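Local structure of ceramide very long chain fatty acid hydroxylase SCS7 (Saccharomyces cerevisiae, 4ZR1) at residues A[145-150]-A[272-277]; A[261-264]-A[270-273]. The protein hydroxylates very long chain fatty acids of ceramides, probably at C-2, with electrons from cytochrome b5, and binds two zinc ions in a likely dimetal centre. All coordinates share one frame; numbering follows the deposited sequence.

Contacts 1 and 2 lie side by side, their centres about 4 Å apart, within the fatty acid hydroxylase region. Along the chain, 145-150 on transmembrane helix 128-154 comes first, then loop 261-264, then 270-273 and 272-277, which overlap at Glu272 and Val273 around the end of short helix 269-273. Contact 1 is the long-range one, with the end of helix 269-273 and the turn that follows it resting against the transmembrane helix; contact 2 ties the loop to the short helix locally. Polar bonds join the two, since Asp271 meets Thr276 and the carbonyl of Phe263 meets His150. The C-terminal part, probably cytoplasmic, is thereby linked to a histidine that binds zinc.

Contact 1. Residues A[145-150]-A[272-277]; sequences IEYGLH and EVFGTY. With ZN (zinc ion), chain D.
Tyr147 and Thr276 point at each other and meet through their hydroxyls. Tyr147 OH donates a hydrogen bond to Thr276 OG1 (2.7 Å), which lies at the edge of the phenol, in its plane. Tyr147 extends outward from helix 128-154 because its CG is anti to the backbone N (chi1 179°). Thr276 CG2 is also near the phenol oxygen. Two further partners hold these hydroxyls: Arg151 bonds the phenol oxygen and Asp271 bonds Thr276 OG1. Phe274 lies beside the phenol, its CD2 3.6 Å from Tyr147 CE2. The rings lie 24° from parallel, but offset enough to share little area. Val273 CG1 sits 4.0 Å above the centre of one face of the Phe274 ring. A phenylalanine in place of Tyr147 would probably leave Thr276 OG1 without this donor and Arg151 without its phenolic partner. Gly275, with positive phi, is the C-prime residue of a Schellman motif ending helix 269-273. One turn beyond Tyr147, His150 NE2 binds zinc at 2.3 Å, completing with His155, His174, His178 and His254 one of the two zinc sites of this enzyme, which likely form its catalytic dimetal centre.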
# COMPACT_ATOMS: atom_id res chain seq x y z
N ILE A 145 8.08 -10.50 -3.34
CA ILE A 145 6.69 -10.46 -2.89
C ILE A 145 6.15 -9.04 -2.81
O ILE A 145 5.08 -8.73 -3.36
CB ILE A 145 6.56 -11.14 -1.52
CG1 ILE A 145 6.80 -12.65 -1.68
CG2 ILE A 145 5.20 -10.86 -0.91
CD1 ILE A 145 6.99 -13.38 -0.37
N GLU A 146 6.90 -8.17 -2.12
CA GLU A 146 6.59 -6.74 -2.06
C GLU A 146 6.31 -6.14 -3.44
O GLU A 146 5.31 -5.46 -3.63
CB GLU A 146 7.74 -5.98 -1.39
CG GLU A 146 7.62 -4.47 -1.50
CD GLU A 146 8.91 -3.75 -1.13
OE1 GLU A 146 9.31 -2.82 -1.88
OE2 GLU A 146 9.52 -4.09 -0.08
N TYR A 147 7.18 -6.42 -4.40
CA TYR A 147 6.98 -5.98 -5.79
C TYR A 147 5.74 -6.63 -6.42
O TYR A 147 4.98 -5.95 -7.11
CB TYR A 147 8.21 -6.29 -6.65
CG TYR A 147 8.06 -5.88 -8.10
CD1 TYR A 147 8.36 -4.58 -8.50
CD2 TYR A 147 7.60 -6.78 -9.05
CE1 TYR A 147 8.20 -4.20 -9.82
CE2 TYR A 147 7.44 -6.40 -10.36
CZ TYR A 147 7.75 -5.11 -10.75
OH TYR A 147 7.59 -4.74 -12.06
N GLY A 148 5.55 -7.92 -6.18
CA GLY A 148 4.48 -8.68 -6.82
C GLY A 148 3.08 -8.37 -6.31
O GLY A 148 2.16 -8.16 -7.10
N LEU A 149 2.91 -8.37 -4.99
CA LEU A 149 1.65 -7.97 -4.38
C LEU A 149 1.26 -6.57 -4.83
O LEU A 149 0.13 -6.35 -5.26
CB LEU A 149 1.73 -8.02 -2.86
CG LEU A 149 1.83 -9.44 -2.31
CD1 LEU A 149 1.76 -9.44 -0.80
CD2 LEU A 149 0.72 -10.27 -2.92
N HIS A 150 2.20 -5.64 -4.73
CA HIS A 150 1.92 -4.26 -5.07
C HIS A 150 1.49 -4.11 -6.52
O HIS A 150 0.48 -3.46 -6.80
CB HIS A 150 3.14 -3.39 -4.81
CG HIS A 150 2.85 -1.93 -4.88
ND1 HIS A 150 3.83 -0.97 -4.81
CD2 HIS A 150 1.67 -1.27 -5.01
CE1 HIS A 150 3.27 0.23 -4.90
NE2 HIS A 150 1.97 0.07 -5.02
N GLU A 272 13.51 -2.10 -11.92
CA GLU A 272 14.50 -2.07 -12.97
C GLU A 272 14.52 -3.42 -13.69
O GLU A 272 14.43 -3.50 -14.92
CB GLU A 272 15.85 -1.71 -12.38
CG GLU A 272 16.52 -0.53 -13.04
CD GLU A 272 17.42 0.24 -12.09
OE1 GLU A 272 18.09 -0.40 -11.26
OE2 GLU A 272 17.54 1.48 -12.24
N VAL A 273 14.61 -4.49 -12.90
CA VAL A 273 14.61 -5.86 -13.40
C VAL A 273 13.42 -6.15 -14.32
O VAL A 273 13.60 -6.74 -15.39
CB VAL A 273 14.58 -6.85 -12.22
CG1 VAL A 273 14.42 -8.28 -12.72
CG2 VAL A 273 15.83 -6.70 -11.36
N PHE A 274 12.22 -5.74 -13.92
CA PHE A 274 11.00 -6.07 -14.67
C PHE A 274 10.46 -4.90 -15.48
O PHE A 274 9.31 -4.92 -15.93
CB PHE A 274 9.91 -6.57 -13.74
CG PHE A 274 10.24 -7.85 -13.06
CD1 PHE A 274 10.26 -9.04 -13.77
CD2 PHE A 274 10.47 -7.88 -11.70
CE1 PHE A 274 10.55 -10.24 -13.13
CE2 PHE A 274 10.75 -9.08 -11.05
CZ PHE A 274 10.79 -10.26 -11.77
N GLY A 275 11.30 -3.89 -15.65
CA GLY A 275 10.98 -2.77 -16.52
C GLY A 275 9.71 -2.03 -16.13
O GLY A 275 8.82 -1.84 -16.95
N THR A 276 9.63 -1.63 -14.87
CA THR A 276 8.56 -0.75 -14.42
C THR A 276 9.14 0.43 -13.66
O THR A 276 8.43 1.10 -12.92
CB THR A 276 7.55 -1.49 -13.52
OG1 THR A 276 8.23 -2.13 -12.43
CG2 THR A 276 6.76 -2.53 -14.31
N TYR A 277 10.44 0.67 -13.83
CA TYR A 277 11.12 1.78 -13.17
C TYR A 277 10.37 3.10 -13.43
O TYR A 277 9.73 3.27 -14.47
CB TYR A 277 12.58 1.89 -13.63
CG TYR A 277 13.37 2.96 -12.90
CD1 TYR A 277 13.71 2.81 -11.56
CD2 TYR A 277 13.78 4.12 -13.55
CE1 TYR A 277 14.43 3.78 -10.88
CE2 TYR A 277 14.50 5.10 -12.87
CZ TYR A 277 14.82 4.92 -11.54
OH TYR A 277 15.53 5.88 -10.86
ZN ZN D . 0.29 1.66 -5.21

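Contact 2. Residues A[261-264]-A[270-273]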
# COMPACT_ATOMS: atom_id res chain seq x y z
N LEU A 261 3.76 2.54 -12.58
CA LEU A 261 5.18 2.31 -12.35
C LEU A 261 5.53 2.51 -10.87
O LEU A 261 4.68 2.92 -10.08
CB LEU A 261 6.01 3.25 -13.21
CG LEU A 261 5.77 3.22 -14.72
CD1 LEU A 261 6.49 4.38 -15.36
CD2 LEU A 261 6.24 1.90 -15.32
N GLY A 262 6.78 2.23 -10.52
CA GLY A 262 7.30 2.49 -9.18
C GLY A 262 6.71 1.60 -8.10
O GLY A 262 6.38 2.07 -7.01
N PHE A 263 6.59 0.31 -8.40
CA PHE A 263 5.97 -0.64 -7.48
C PHE A 263 6.87 -1.02 -6.31
O PHE A 263 6.38 -1.45 -5.26
CB PHE A 263 5.51 -1.88 -8.23
CG PHE A 263 4.54 -1.59 -9.33
CD1 PHE A 263 3.26 -1.13 -9.04
CD2 PHE A 263 4.91 -1.76 -10.66
CE1 PHE A 263 2.36 -0.85 -10.06
CE2 PHE A 263 4.01 -1.48 -11.68
CZ PHE A 263 2.73 -1.02 -11.38
N GLY A 264 8.19 -0.88 -6.47
CA GLY A 264 9.09 -1.14 -5.37
C GLY A 264 9.08 0.01 -4.38
O GLY A 264 9.14 1.16 -4.81
N TRP A 270 13.55 -4.32 -8.21
CA TRP A 270 12.68 -5.14 -9.05
C TRP A 270 11.93 -4.34 -10.11
O TRP A 270 11.40 -4.91 -11.06
CB TRP A 270 11.70 -5.91 -8.17
CG TRP A 270 12.39 -6.83 -7.22
CD1 TRP A 270 12.48 -6.70 -5.87
CD2 TRP A 270 13.12 -8.01 -7.56
NE1 TRP A 270 13.21 -7.74 -5.34
CE2 TRP A 270 13.61 -8.56 -6.36
CE3 TRP A 270 13.40 -8.67 -8.77
CZ2 TRP A 270 14.37 -9.73 -6.33
CZ3 TRP A 270 14.15 -9.83 -8.74
CH2 TRP A 270 14.63 -10.35 -7.53
N ASP A 271 11.88 -3.02 -9.94
CA ASP A 271 11.31 -2.15 -10.97
C ASP A 271 12.22 -2.16 -12.19
O ASP A 271 11.77 -2.21 -13.34
CB ASP A 271 11.14 -0.73 -10.45
CG ASP A 271 9.79 -0.50 -9.80
OD1 ASP A 271 8.79 -1.10 -10.27
OD2 ASP A 271 9.73 0.27 -8.82
N GLU A 272 13.51 -2.10 -11.92
CA GLU A 272 14.50 -2.07 -12.97
C GLU A 272 14.52 -3.42 -13.69
O GLU A 272 14.43 -3.50 -14.92
CB GLU A 272 15.85 -1.71 -12.38
CG GLU A 272 16.52 -0.53 -13.04
CD GLU A 272 17.42 0.24 -12.09
OE1 GLU A 272 18.09 -0.40 -11.26
OE2 GLU A 272 17.54 1.48 -12.24
N VAL A 273 14.61 -4.49 -12.90
CA VAL A 273 14.61 -5.86 -13.40
C VAL A 273 13.42 -6.15 -14.32
O VAL A 273 13.60 -6.74 -15.39
CB VAL A 273 14.58 -6.85 -12.22
CG1 VAL A 273 14.42 -8.28 -12.72
CG2 VAL A 273 15.83 -6.70 -11.36
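Asp271 turns its carboxylate toward Phe263 and Gly264 through a first torsion of -90°, some 30° from the usual staggered position near -60°, which directs the group from the short helix at the loop. Phe263 has CG anti to its carbonyl carbon and beside its own N, which puts CB and CD2 next to Asp271 OD1. The carboxylate spans two consecutive backbone N-H groups. Phe263 N reaches OD1 of Asp271 at 3.2 Å through the syn lone pair, on a bent path of 142° at the hydrogen. Gly264 N makes the straighter bond, 163°, and meets Asp271 OD2 at 3.0 Å from above the carboxylate plane. Although Phe263 N is equally far from OD2, the angle there is too poor for a bond. Gly262, at positive phi, brings its CA to 3.3 Å from Asp271 OD2. The Phe263 side chain crosses that of Asp271 at about a right angle, its CB 3.9 Å from OD1. Both acid oxygens have a second partner, Thr276 OG1 for OD1 and Tyr250 OH for OD2. Four polar partners thus fix the rotation of this buried group, and they would be expected to stabilise its ionised form. The loop in turn works as a second shell for the zinc site: Phe263 O bonds His150 ND1 and Leu261 O bonds His254 ND1, an arrangement consistent with orienting those imidazoles toward the metal. The Phe263 ring also meets that of His150 edge-to-face. Loop 261-264 thus bridges helix 128-154, which carries His150, and helix 242-256, which carries Tyr250 and His254, while helix 269-273 bears on helix 128-154 through Trp270, whose NE1 hydrogen-bonds Thr143 OG1.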